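Long-range contacts in histone-lysine N-methyltransferase, H3 lysine-9 specific SUVH4 (Arabidopsis thaliana, PDB 4QEO), which writes the H3K9 methyl mark on histones, using S-adenosyl-L-methionine as methyl donor, and binds methylated DNA, so that the two silencing marks are coupled: residues N86-M91 with R150-L155; V108-S113 with V163-T168; F458-C463 with M495-Y500. All blocks are in the same frame, centred on the assembly; numbering follows the deposited sequence.

Interaction 1 of 3, residues N86-M91 with R150-L155. With nucleotides of chain B; nucleotides of chain C.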
loop_
_atom_site.group_PDB
_atom_site.type_symbol
_atom_site.label_atom_id
_atom_site.label_comp_id
_atom_site.label_asym_id
_atom_site.label_seq_id
_atom_site.Cartn_x
_atom_site.Cartn_y
_atom_site.Cartn_z
ATOM N N ASN A 86 8.455 -20.720 8.107
ATOM C CA ASN A 86 9.905 -20.937 8.194
ATOM C C ASN A 86 10.765 -19.693 8.091
ATOM O O ASN A 86 10.584 -18.893 7.176
ATOM C CB ASN A 86 10.379 -21.894 7.107
ATOM C CG ASN A 86 9.769 -23.257 7.237
ATOM O OD1 ASN A 86 8.620 -23.387 7.651
ATOM N ND2 ASN A 86 10.547 -24.289 6.924
ATOM N N GLY A 87 11.725 -19.563 9.009
ATOM C CA GLY A 87 12.661 -18.454 8.995
ATOM C C GLY A 87 13.640 -18.548 7.842
ATOM O O GLY A 87 14.100 -17.533 7.312
ATOM N N ILE A 88 13.950 -19.771 7.435
ATOM C CA ILE A 88 14.969 -19.980 6.419
ATOM C C ILE A 88 14.385 -20.579 5.145
ATOM O O ILE A 88 13.828 -21.681 5.159
ATOM C CB ILE A 88 16.085 -20.930 6.918
ATOM C CG1 ILE A 88 16.698 -20.400 8.229
ATOM C CG2 ILE A 88 17.156 -21.078 5.829
ATOM C CD1 ILE A 88 17.647 -21.402 8.941
ATOM N N ASP A 89 14.542 -19.850 4.045
ATOM C CA ASP A 89 14.139 -20.323 2.730
ATOM C C ASP A 89 15.383 -20.731 1.936
ATOM O O ASP A 89 16.366 -19.981 1.866
ATOM C CB ASP A 89 13.379 -19.204 1.999
ATOM C CG ASP A 89 12.396 -19.757 0.992
ATOM O OD1 ASP A 89 11.936 -20.905 1.200
ATOM O OD2 ASP A 89 12.080 -19.051 0.014
ATOM N N TYR A 90 15.358 -21.930 1.363
ATOM C CA TYR A 90 16.540 -22.435 0.660
ATOM C C TYR A 90 16.232 -23.258 -0.578
ATOM O O TYR A 90 15.134 -23.786 -0.736
ATOM C CB TYR A 90 17.420 -23.243 1.609
ATOM C CG TYR A 90 16.794 -24.504 2.192
ATOM C CD1 TYR A 90 16.946 -25.723 1.556
ATOM C CD2 TYR A 90 16.076 -24.472 3.389
ATOM C CE1 TYR A 90 16.415 -26.880 2.079
ATOM C CE2 TYR A 90 15.526 -25.637 3.931
ATOM C CZ TYR A 90 15.710 -26.835 3.262
ATOM O OH TYR A 90 15.200 -28.003 3.756
ATOM N N MET A 91 17.204 -23.322 -1.477
ATOM C CA MET A 91 17.136 -24.191 -2.640
ATOM C C MET A 91 17.402 -25.588 -2.154
ATOM O O MET A 91 18.456 -25.846 -1.560
ATOM C CB MET A 91 18.212 -23.812 -3.667
ATOM C CG MET A 91 17.987 -22.476 -4.358
ATOM S SD MET A 91 19.427 -22.113 -5.389
ATOM C CE MET A 91 18.751 -20.751 -6.316
ATOM N N ARG A 150 18.727 -29.282 6.687
ATOM C CA ARG A 150 17.751 -28.375 6.177
ATOM C C ARG A 150 18.365 -26.984 6.075
ATOM O O ARG A 150 19.409 -26.833 5.539
ATOM C CB ARG A 150 16.533 -28.376 7.081
ATOM C CG ARG A 150 15.782 -29.682 7.090
ATOM C CD ARG A 150 14.634 -29.573 8.052
ATOM N NE ARG A 150 14.260 -30.846 8.581
ATOM C CZ ARG A 150 13.392 -31.642 8.001
ATOM N NH1 ARG A 150 12.822 -31.267 6.876
ATOM N NH2 ARG A 150 13.103 -32.805 8.551
ATOM N N GLY A 151 17.697 -26.002 6.642
ATOM C CA GLY A 151 18.138 -24.626 6.581
ATOM C C GLY A 151 19.509 -24.391 7.191
ATOM O O GLY A 151 20.207 -23.540 6.766
ATOM N N ASN A 152 19.814 -25.118 8.239
ATOM C CA ASN A 152 21.100 -25.080 8.857
ATOM C C ASN A 152 22.221 -25.569 7.940
ATOM O O ASN A 152 23.207 -24.921 7.818
ATOM C CB ASN A 152 21.064 -25.847 10.166
ATOM C CG ASN A 152 19.991 -25.346 11.124
ATOM O OD1 ASN A 152 19.473 -24.278 10.987
ATOM N ND2 ASN A 152 19.678 -26.147 12.092
ATOM N N LEU A 153 22.003 -26.672 7.246
ATOM C CA LEU A 153 22.921 -27.162 6.226
ATOM C C LEU A 153 23.025 -26.145 5.064
ATOM O O LEU A 153 24.118 -25.881 4.540
ATOM C CB LEU A 153 22.466 -28.546 5.733
ATOM C CG LEU A 153 23.311 -29.175 4.622
ATOM C CD1 LEU A 153 24.786 -29.379 5.070
ATOM C CD2 LEU A 153 22.669 -30.490 4.151
ATOM N N ALA A 154 21.886 -25.559 4.696
ATOM C CA ALA A 154 21.817 -24.597 3.596
ATOM C C ALA A 154 22.653 -23.344 3.880
ATOM O O ALA A 154 23.424 -22.863 3.012
ATOM C CB ALA A 154 20.333 -24.224 3.303
ATOM N N LEU A 155 22.508 -22.816 5.095
ATOM C CA LEU A 155 23.327 -21.668 5.539
ATOM C C LEU A 155 24.800 -22.046 5.627
ATOM O O LEU A 155 25.690 -21.240 5.308
ATOM C CB LEU A 155 22.838 -21.150 6.892
ATOM C CG LEU A 155 21.495 -20.383 6.841
ATOM C CD1 LEU A 155 20.978 -20.135 8.256
ATOM C CD2 LEU A 155 21.701 -19.068 6.103
ATOM P P DT B 6 11.944 -27.472 12.332
ATOM O OP1 DT B 6 13.276 -27.227 11.902
ATOM O OP2 DT B 6 11.712 -27.796 13.687
ATOM O "O5'" DT B 6 10.991 -26.265 11.993
ATOM C "C5'" DT B 6 11.125 -25.569 10.767
ATOM C "C4'" DT B 6 9.930 -24.675 10.566
ATOM O "O4'" DT B 6 8.764 -25.489 10.363
ATOM C "C3'" DT B 6 9.615 -23.767 11.755
ATOM O "O3'" DT B 6 9.847 -22.396 11.447
ATOM C "C2'" DT B 6 8.160 -24.056 12.062
ATOM C "C1'" DT B 6 7.672 -24.742 10.810
ATOM N N1 DT B 6 6.531 -25.648 11.021
ATOM C C2 DT B 6 5.583 -25.742 10.035
ATOM O O2 DT B 6 5.671 -25.164 8.975
ATOM N N3 DT B 6 4.534 -26.574 10.328
ATOM C C4 DT B 6 4.335 -27.283 11.494
ATOM O O4 DT B 6 3.342 -27.975 11.619
ATOM C C5 DT B 6 5.362 -27.126 12.491
ATOM C C7 DT B 6 5.234 -27.859 13.788
ATOM C C6 DT B 6 6.398 -26.328 12.207
ATOM N N1 5CM B 7 12.684 -17.078 13.350
ATOM C C2 5CM B 7 13.483 -16.177 14.065
ATOM N N3 5CM B 7 14.787 -16.381 14.257
ATOM C C4 5CM B 7 15.379 -17.443 13.783
ATOM C C5 5CM B 7 14.565 -18.399 13.039
ATOM C C5A 5CM B 7 15.208 -19.621 12.502
ATOM C C6 5CM B 7 13.225 -18.171 12.875
ATOM O O2 5CM B 7 13.023 -15.167 14.509
ATOM N N4 5CM B 7 16.651 -17.672 13.957
ATOM C "C1'" 5CM B 7 11.263 -16.841 13.249
ATOM C "C2'" 5CM B 7 10.526 -16.992 11.929
ATOM C "C3'" 5CM B 7 9.140 -17.338 12.419
ATOM C "C4'" 5CM B 7 9.443 -18.282 13.565
ATOM O "O4'" 5CM B 7 10.663 -17.810 14.084
ATOM O "O3'" 5CM B 7 8.482 -16.211 12.970
ATOM C "C5'" 5CM B 7 9.478 -19.774 13.217
ATOM O "O5'" 5CM B 7 10.338 -20.157 12.176
ATOM P P 5CM B 7 10.994 -21.569 12.083
ATOM O OP1 5CM B 7 12.026 -21.495 11.106
ATOM O OP2 5CM B 7 11.260 -22.063 13.385
ATOM P P DA C 11 11.035 -26.843 -0.501
ATOM O OP1 DA C 11 10.272 -26.228 0.549
ATOM O OP2 DA C 11 11.702 -26.048 -1.497
ATOM O "O5'" DA C 11 11.973 -27.920 0.182
ATOM C "C5'" DA C 11 12.009 -28.069 1.591
ATOM C "C4'" DA C 11 12.417 -29.473 1.967
ATOM O "O4'" DA C 11 11.244 -30.294 2.070
ATOM C "C3'" DA C 11 13.336 -30.172 0.971
ATOM O "O3'" DA C 11 14.330 -30.881 1.699
ATOM C "C2'" DA C 11 12.413 -31.128 0.246
ATOM C "C1'" DA C 11 11.408 -31.472 1.320
ATOM N N9 DA C 11 10.092 -31.875 0.843
ATOM C C8 DA C 11 9.571 -31.748 -0.418
ATOM N N7 DA C 11 8.348 -32.196 -0.530
ATOM C C5 DA C 11 8.043 -32.656 0.741
ATOM C C6 DA C 11 6.895 -33.254 1.279
ATOM N N6 DA C 11 5.793 -33.501 0.575
ATOM N N1 DA C 11 6.921 -33.606 2.577
ATOM C C2 DA C 11 8.027 -33.362 3.282
ATOM N N3 DA C 11 9.169 -32.809 2.891
ATOM C C4 DA C 11 9.109 -32.469 1.595
#
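The backbone N of Gly87 gives a nearly straight hydrogen bond (2.9 Å, 177°) to OP1 of 5CM7 of chain B, while the next residue, Ile88, points toward the helix start and packs on Gly151 and Leu155. With no side chain on Gly87, the methylated base can lie close, C6 of 5CM7 of chain B being 3.9 Å from Gly87 CA. Across the protein contact there is no hydrogen bond, and packing does the work. Ile88 and Leu155 reach toward each other tip to tip, CD1 to CD1 at 3.6 Å, while the other branch of Ile88 sets CG2 3.8 Å from Gly151 CA. Tyr90 swings CG between its backbone N and carbonyl carbon (chi1 63°), which lays the ring along the first residues of the helix. Its CB meets Ala154 CB at 3.5 Å, its CE2 lies near Gly151 N, and the carbonyl carbon of Arg150 sits over one ring face. At the far end Tyr90 OH touches Arg150 CA at 3.5 Å and, on the DNA, C4' of DA11 of chain C at 3.6 Å. Contact with both DNA strands from so short a piece fits the SRA domain, a reader of methylated cytosine. The axes of strand 88-91 and the first turn of the helix, 151-155, lie 67° apart; Asn152, bonded to Gln131 and Leu147, ties the helix to the loop before it, and Ala154 and Leu155 also rest on Ala107 of the adjoining strand 106-112.

Interaction 2 of 3, residues V108-S113 with V163-T168. With nucleotides of chain B.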
loop_
_atom_site.group_PDB
_atom_site.type_symbol
_atom_site.label_atom_id
_atom_site.label_comp_id
_atom_site.label_asym_id
_atom_site.label_seq_id
_atom_site.Cartn_x
_atom_site.Cartn_y
_atom_site.Cartn_z
ATOM N N VAL A 108 18.752 -18.832 0.580
ATOM C CA VAL A 108 18.651 -17.602 -0.204
ATOM C C VAL A 108 18.024 -16.442 0.560
ATOM O O VAL A 108 18.250 -15.294 0.207
ATOM C CB VAL A 108 17.893 -17.792 -1.545
ATOM C CG1 VAL A 108 18.619 -18.836 -2.408
ATOM C CG2 VAL A 108 16.416 -18.162 -1.319
ATOM N N SER A 109 17.260 -16.745 1.612
ATOM C CA SER A 109 16.485 -15.717 2.322
ATOM C C SER A 109 16.190 -16.158 3.753
ATOM O O SER A 109 15.742 -17.294 3.987
ATOM C CB SER A 109 15.171 -15.413 1.564
ATOM O OG SER A 109 14.355 -14.485 2.277
ATOM N N ILE A 110 16.456 -15.272 4.714
ATOM C CA ILE A 110 16.075 -15.552 6.096
ATOM C C ILE A 110 15.222 -14.436 6.663
ATOM O O ILE A 110 15.281 -13.309 6.208
ATOM C CB ILE A 110 17.302 -15.786 7.033
ATOM C CG1 ILE A 110 18.126 -14.496 7.151
ATOM C CG2 ILE A 110 18.155 -16.933 6.496
ATOM C CD1 ILE A 110 19.201 -14.547 8.217
ATOM N N VAL A 111 14.434 -14.761 7.683
ATOM C CA VAL A 111 13.626 -13.750 8.342
ATOM C C VAL A 111 13.981 -13.710 9.825
ATOM O O VAL A 111 13.969 -14.742 10.501
ATOM C CB VAL A 111 12.119 -14.077 8.200
ATOM C CG1 VAL A 111 11.283 -13.049 8.945
ATOM C CG2 VAL A 111 11.720 -14.148 6.717
ATOM N N MET A 112 14.283 -12.520 10.337
ATOM C CA MET A 112 14.552 -12.352 11.760
ATOM C C MET A 112 13.360 -11.664 12.412
ATOM O O MET A 112 13.064 -10.503 12.122
ATOM C CB MET A 112 15.805 -11.479 11.985
ATOM C CG MET A 112 17.009 -11.791 11.122
ATOM S SD MET A 112 18.296 -10.490 11.208
ATOM C CE MET A 112 18.355 -10.195 12.979
ATOM N N SER A 113 12.671 -12.371 13.297
ATOM C CA SER A 113 11.434 -11.838 13.850
ATOM C C SER A 113 11.490 -11.888 15.354
ATOM O O SER A 113 10.478 -11.704 16.015
ATOM C CB SER A 113 10.242 -12.642 13.342
ATOM O OG SER A 113 10.026 -12.330 11.977
ATOM N N VAL A 163 28.008 -17.462 -0.811
ATOM C CA VAL A 163 26.700 -17.121 -1.392
ATOM C C VAL A 163 25.914 -16.261 -0.416
ATOM O O VAL A 163 25.688 -16.667 0.721
ATOM C CB VAL A 163 25.891 -18.405 -1.698
ATOM C CG1 VAL A 163 24.429 -18.080 -2.129
ATOM C CG2 VAL A 163 26.600 -19.213 -2.757
ATOM N N PRO A 164 25.503 -15.059 -0.850
ATOM C CA PRO A 164 24.809 -14.158 0.064
ATOM C C PRO A 164 23.363 -14.559 0.286
ATOM O O PRO A 164 22.739 -15.235 -0.541
ATOM C CB PRO A 164 24.845 -12.818 -0.669
ATOM C CG PRO A 164 24.910 -13.179 -2.084
ATOM C CD PRO A 164 25.680 -14.464 -2.181
ATOM N N VAL A 165 22.839 -14.105 1.412
ATOM C CA VAL A 165 21.477 -14.415 1.820
ATOM C C VAL A 165 20.738 -13.087 1.981
ATOM O O VAL A 165 21.314 -12.125 2.510
ATOM C CB VAL A 165 21.515 -15.221 3.170
ATOM C CG1 VAL A 165 20.179 -15.359 3.760
ATOM C CG2 VAL A 165 22.087 -16.629 2.933
ATOM N N ARG A 166 19.490 -13.020 1.508
ATOM C CA ARG A 166 18.625 -11.884 1.800
ATOM C C ARG A 166 18.201 -11.955 3.246
ATOM O O ARG A 166 17.883 -13.028 3.747
ATOM C CB ARG A 166 17.365 -11.883 0.903
ATOM C CG ARG A 166 17.675 -11.714 -0.591
ATOM C CD ARG A 166 16.361 -11.507 -1.412
ATOM N NE ARG A 166 15.519 -12.705 -1.420
ATOM C CZ ARG A 166 15.776 -13.805 -2.127
ATOM N NH1 ARG A 166 16.864 -13.869 -2.882
ATOM N NH2 ARG A 166 14.931 -14.839 -2.088
ATOM N N VAL A 167 18.197 -10.808 3.916
ATOM C CA VAL A 167 17.835 -10.752 5.324
ATOM C C VAL A 167 16.680 -9.761 5.486
ATOM O O VAL A 167 16.736 -8.624 5.007
ATOM C CB VAL A 167 19.039 -10.339 6.218
ATOM C CG1 VAL A 167 18.568 -10.101 7.641
ATOM C CG2 VAL A 167 20.130 -11.412 6.163
ATOM N N THR A 168 15.627 -10.224 6.146
ATOM C CA THR A 168 14.414 -9.442 6.348
ATOM C C THR A 168 14.072 -9.430 7.827
ATOM O O THR A 168 14.119 -10.471 8.488
ATOM C CB THR A 168 13.247 -10.044 5.538
ATOM O OG1 THR A 168 13.565 -9.969 4.139
ATOM C CG2 THR A 168 11.919 -9.296 5.822
ATOM N N1 5CM B 7 12.684 -17.078 13.350
ATOM C C2 5CM B 7 13.483 -16.177 14.065
ATOM N N3 5CM B 7 14.787 -16.381 14.257
ATOM C C4 5CM B 7 15.379 -17.443 13.783
ATOM C C5 5CM B 7 14.565 -18.399 13.039
ATOM C C5A 5CM B 7 15.208 -19.621 12.502
ATOM C C6 5CM B 7 13.225 -18.171 12.875
ATOM O O2 5CM B 7 13.023 -15.167 14.509
ATOM N N4 5CM B 7 16.651 -17.672 13.957
ATOM C "C1'" 5CM B 7 11.263 -16.841 13.249
ATOM C "C2'" 5CM B 7 10.526 -16.992 11.929
ATOM C "C3'" 5CM B 7 9.140 -17.338 12.419
ATOM C "C4'" 5CM B 7 9.443 -18.282 13.565
ATOM O "O4'" 5CM B 7 10.663 -17.810 14.084
ATOM O "O3'" 5CM B 7 8.482 -16.211 12.970
ATOM C "C5'" 5CM B 7 9.478 -19.774 13.217
ATOM O "O5'" 5CM B 7 10.338 -20.157 12.176
ATOM P P 5CM B 7 10.994 -21.569 12.083
ATOM O OP1 5CM B 7 12.026 -21.495 11.106
ATOM O OP2 5CM B 7 11.260 -22.063 13.385
ATOM P P DA B 8 7.764 -15.128 12.151
ATOM O OP1 DA B 8 8.629 -14.483 11.215
ATOM O OP2 DA B 8 7.033 -14.339 13.076
ATOM O "O5'" DA B 8 6.748 -15.878 11.205
ATOM C "C5'" DA B 8 5.545 -16.407 11.725
ATOM C "C4'" DA B 8 4.384 -16.006 10.855
ATOM O "O4'" DA B 8 3.327 -16.952 11.037
ATOM C "C3'" DA B 8 3.775 -14.667 11.232
ATOM O "O3'" DA B 8 3.139 -14.098 10.091
ATOM C "C2'" DA B 8 2.845 -15.049 12.365
ATOM C "C1'" DA B 8 2.460 -16.495 12.056
ATOM N N9 DA B 8 2.544 -17.444 13.159
ATOM C C8 DA B 8 3.430 -17.484 14.201
ATOM N N7 DA B 8 3.263 -18.507 14.997
ATOM C C5 DA B 8 2.205 -19.199 14.432
ATOM C C6 DA B 8 1.541 -20.381 14.800
ATOM N N6 DA B 8 1.866 -21.112 15.862
ATOM N N1 DA B 8 0.530 -20.799 14.017
ATOM C C2 DA B 8 0.201 -20.067 12.952
ATOM N N3 DA B 8 0.752 -18.948 12.498
ATOM C C4 DA B 8 1.759 -18.560 13.295
HETATM O O HOH W 1 20.292 -14.811 -1.745
HETATM O O HOH W 2 14.963 -12.209 3.507
#
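The guanidinium of Arg166 lies flat over the carbonyl oxygen of Val108, which sits 3.6 Å from its plane, beneath its centre. The same oxygen accepts Arg166 N (2.9 Å), from above the carbonyl plane, and a water shared with Pro164 O. A bend at chi3 (-67°) folds the arginine back over the strand, where NH2 also brushes Ser109 CB. Strands 106-112 and 165-172 run parallel; Ile110 N to Arg166 O (2.8 Å) and Met112 N to Thr168 O (2.8 Å) lie nearly in line with the C=O, and Thr168 N to Ile110 O (3.1 Å, 147°) is more bent. A second water joins Ser109 OG, Thr168 OG1 and Ile110 O; Ser109 OG is also hydrogen-bonded to His81 ND1. Ile110 points to the face opposite Ser109, crossing Val165 at about a right angle (CG2 to CG1 3.7 Å) and lying alongside Val167, whose CG1 meets Met112 SD at 3.6 Å. Ser113 N bonds O2 of methylcytosine 5CM7 of chain B, as expected of an SRA pocket. Arg166 also bonds the carbonyls of Ile56, Gly58 and Phe80 and makes a cation-pi contact with Phe80; its buried charge is probably met by backbone oxygens and pi electrons.

Interaction 3 of 3, residues F458-C463 with M495-Y500. With ZN (zinc ion), chain I; SAH (S-adenosyl-L-homocysteine), chain E.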
loop_
_atom_site.group_PDB
_atom_site.type_symbol
_atom_site.label_atom_id
_atom_site.label_comp_id
_atom_site.label_asym_id
_atom_site.label_seq_id
_atom_site.Cartn_x
_atom_site.Cartn_y
_atom_site.Cartn_z
ATOM N N PHE A 458 -4.540 19.031 -3.002
ATOM C CA PHE A 458 -3.103 19.176 -2.780
ATOM C C PHE A 458 -2.318 17.936 -3.205
ATOM O O PHE A 458 -1.082 17.921 -3.158
ATOM C CB PHE A 458 -2.812 19.486 -1.307
ATOM C CG PHE A 458 -3.264 20.850 -0.878
ATOM C CD1 PHE A 458 -2.588 21.979 -1.307
ATOM C CD2 PHE A 458 -4.370 21.006 -0.054
ATOM C CE1 PHE A 458 -3.004 23.243 -0.925
ATOM C CE2 PHE A 458 -4.789 22.266 0.338
ATOM C CZ PHE A 458 -4.101 23.385 -0.100
ATOM N N ILE A 459 -3.037 16.898 -3.618
ATOM C CA ILE A 459 -2.393 15.641 -3.989
ATOM C C ILE A 459 -1.862 15.659 -5.419
ATOM O O ILE A 459 -2.605 15.915 -6.361
ATOM C CB ILE A 459 -3.335 14.445 -3.777
ATOM C CG1 ILE A 459 -3.716 14.346 -2.293
ATOM C CG2 ILE A 459 -2.680 13.164 -4.285
ATOM C CD1 ILE A 459 -4.900 13.387 -1.973
ATOM N N ASN A 460 -0.570 15.380 -5.578
ATOM C CA ASN A 460 0.074 15.476 -6.882
ATOM C C ASN A 460 -0.146 14.281 -7.788
ATOM O O ASN A 460 -0.592 13.224 -7.344
ATOM C CB ASN A 460 1.577 15.725 -6.719
ATOM C CG ASN A 460 1.866 17.091 -6.151
ATOM O OD1 ASN A 460 1.238 18.082 -6.544
ATOM N ND2 ASN A 460 2.795 17.155 -5.204
ATOM N N HIS A 461 0.183 14.476 -9.064
ATOM C CA HIS A 461 0.183 13.419 -10.066
ATOM C C HIS A 461 1.468 12.600 -9.987
ATOM O O HIS A 461 2.534 13.125 -9.661
ATOM C CB HIS A 461 0.064 14.028 -11.472
ATOM C CG HIS A 461 0.505 13.114 -12.580
ATOM N ND1 HIS A 461 -0.379 12.350 -13.312
ATOM C CD2 HIS A 461 1.736 12.847 -13.083
ATOM C CE1 HIS A 461 0.289 11.645 -14.211
ATOM N NE2 HIS A 461 1.574 11.930 -14.095
ATOM N N SER A 462 1.361 11.316 -10.307
ATOM C CA SER A 462 2.533 10.482 -10.546
ATOM C C SER A 462 2.243 9.466 -11.629
ATOM O O SER A 462 1.106 9.014 -11.781
ATOM C CB SER A 462 2.993 9.754 -9.286
ATOM O OG SER A 462 4.046 8.859 -9.591
ATOM N N CYS A 463 3.286 9.111 -12.369
ATOM C CA CYS A 463 3.181 8.121 -13.424
ATOM C C CYS A 463 3.149 6.715 -12.825
ATOM O O CYS A 463 2.683 5.781 -13.473
ATOM C CB CYS A 463 4.336 8.277 -14.426
ATOM S SG CYS A 463 4.383 9.900 -15.276
ATOM N N MET A 495 5.348 8.630 5.500
ATOM C CA MET A 495 6.196 9.580 4.769
ATOM C C MET A 495 6.247 9.382 3.252
ATOM O O MET A 495 6.895 10.157 2.548
ATOM C CB MET A 495 7.609 9.660 5.358
ATOM C CG MET A 495 7.621 10.117 6.789
ATOM S SD MET A 495 6.649 11.615 6.999
ATOM C CE MET A 495 6.366 11.544 8.767
ATOM N N GLN A 496 5.569 8.359 2.743
ATOM C CA GLN A 496 5.426 8.223 1.298
ATOM C C GLN A 496 4.404 9.233 0.756
ATOM O O GLN A 496 3.299 9.356 1.290
ATOM C CB GLN A 496 5.054 6.784 0.924
ATOM C CG GLN A 496 6.228 5.807 1.058
ATOM C CD GLN A 496 5.896 4.392 0.596
ATOM O OE1 GLN A 496 4.728 4.007 0.480
ATOM N NE2 GLN A 496 6.929 3.613 0.324
ATOM N N GLU A 497 4.791 9.981 -0.280
ATOM C CA GLU A 497 3.886 10.936 -0.902
ATOM C C GLU A 497 2.709 10.185 -1.506
ATOM O O GLU A 497 2.885 9.125 -2.110
ATOM C CB GLU A 497 4.592 11.782 -1.980
ATOM C CG GLU A 497 3.642 12.779 -2.667
ATOM C CD GLU A 497 4.349 13.794 -3.557
ATOM O OE1 GLU A 497 5.595 13.753 -3.663
ATOM O OE2 GLU A 497 3.654 14.647 -4.147
ATOM N N LEU A 498 1.509 10.726 -1.322
ATOM C CA LEU A 498 0.320 10.131 -1.915
ATOM C C LEU A 498 0.142 10.717 -3.302
ATOM O O LEU A 498 0.219 11.933 -3.473
ATOM C CB LEU A 498 -0.920 10.429 -1.060
ATOM C CG LEU A 498 -0.842 10.119 0.439
ATOM C CD1 LEU A 498 -2.170 10.427 1.144
ATOM C CD2 LEU A 498 -0.431 8.677 0.673
ATOM N N THR A 499 -0.068 9.866 -4.300
ATOM C CA THR A 499 -0.229 10.355 -5.666
ATOM C C THR A 499 -1.260 9.540 -6.425
ATOM O O THR A 499 -1.504 8.385 -6.099
ATOM C CB THR A 499 1.087 10.219 -6.466
ATOM O OG1 THR A 499 1.451 8.833 -6.537
ATOM C CG2 THR A 499 2.219 11.003 -5.825
ATOM N N TYR A 500 -1.819 10.126 -7.472
ATOM C CA TYR A 500 -2.646 9.365 -8.402
ATOM C C TYR A 500 -2.299 9.799 -9.819
ATOM O O TYR A 500 -1.662 10.835 -10.013
ATOM C CB TYR A 500 -4.150 9.507 -8.092
ATOM C CG TYR A 500 -4.691 10.915 -8.156
ATOM C CD1 TYR A 500 -4.473 11.807 -7.117
ATOM C CD2 TYR A 500 -5.448 11.350 -9.245
ATOM C CE1 TYR A 500 -4.974 13.095 -7.155
ATOM C CE2 TYR A 500 -5.961 12.647 -9.292
ATOM C CZ TYR A 500 -5.713 13.513 -8.236
ATOM O OH TYR A 500 -6.183 14.807 -8.240
HETATM ZN ZN ZN I . 6.079 11.490 -14.342
HETATM N N SAH E . 1.306 20.784 -6.118
HETATM C CA SAH E . 0.013 21.421 -6.339
HETATM C CB SAH E . -1.131 20.464 -6.000
HETATM C CG SAH E . -1.603 19.619 -7.183
HETATM S SD SAH E . -2.646 20.565 -8.325
HETATM C C SAH E . -0.096 22.738 -5.575
HETATM O O SAH E . -1.195 23.208 -5.282
HETATM O OXT SAH E . 0.912 23.366 -5.236
HETATM C "C5'" SAH E . -1.719 20.046 -9.789
HETATM C "C4'" SAH E . -0.631 21.051 -10.134
HETATM O "O4'" SAH E . 0.535 20.742 -9.392
HETATM C "C3'" SAH E . -0.264 21.020 -11.609
HETATM O "O3'" SAH E . -0.813 22.121 -12.289
HETATM C "C2'" SAH E . 1.247 21.088 -11.631
HETATM O "O2'" SAH E . 1.680 22.412 -11.840
HETATM C "C1'" SAH E . 1.658 20.638 -10.244
HETATM N N9 SAH E . 2.057 19.226 -10.340
HETATM C C8 SAH E . 1.310 18.134 -9.972
HETATM N N7 SAH E . 2.020 17.015 -10.235
HETATM C C5 SAH E . 3.203 17.380 -10.779
HETATM C C6 SAH E . 4.288 16.644 -11.232
HETATM N N6 SAH E . 4.263 15.315 -11.157
HETATM N N1 SAH E . 5.385 17.302 -11.753
HETATM C C2 SAH E . 5.402 18.683 -11.823
HETATM N N3 SAH E . 4.319 19.409 -11.369
HETATM C C4 SAH E . 3.241 18.768 -10.853
HETATM O O HOH W 3 -5.403 16.426 -6.622
HETATM O O HOH W 4 1.050 14.891 -3.143
#
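Asn460 and Glu497 cross obliquely, amide and carboxylate planes 67° apart, in the part of the SET domain where the Asn-His-Ser-Cys motif meets the chain around Thr499 and Tyr500, the pseudoknot of this fold. ND2 of Asn460 bonds Glu497 OE2 (2.9 Å, 162°) within its own amide plane and also reaches Trp367 O, which fixes the amide so that OD1 accepts the amino N of S-adenosylhomocysteine at 2.7 Å. Glu497, stretched out beyond CG, spends OE1 on a salt bridge with Lys365, so this second-shell acid probably helps to position the asparagine that binds the cofactor. Ile459 stands at about a right angle to Tyr500, CG2 3.6 Å from CD1 at the ring edge, and Tyr500 also packs on a basic side chain of the bound peptide. Ser462 CB presses to 3.4 Å from Thr499 CB, a tight fit. Beside it Ser462 N bonds Tyr500 O (3.1 Å). His461 O takes N6 of the adenine (3.2 Å), and Cys463 binds zinc with Cys521, Cys523 and Cys528. One water accepts Asn460 N at 3.0 Å and donates to Glu497 OE2 and Leu498 O.

In the fold
Interactions 1 and 2 belong to one SRA domain and interlock: strand 88-91 pairs with strand 106-112, and helix 151-161 is followed in the chain by strand 165-172. Gly87 O and Asp89 N probably bond Val111 N and Ser109 O, and Leu155 packs on Val165. Interaction 1 is helix on sheet, held by apolar packing; interaction 2 is strand on strand, held by backbone bonds and a buried arginine; both bring residues to the methylcytosine nucleotide. Interaction 3, its centre about 40 Å from that of interaction 1 and about 32 Å from that of interaction 2, serves cofactor and zinc in the SET domain. All are buried, but only in interaction 3 do two polar side chains bond directly across the contact.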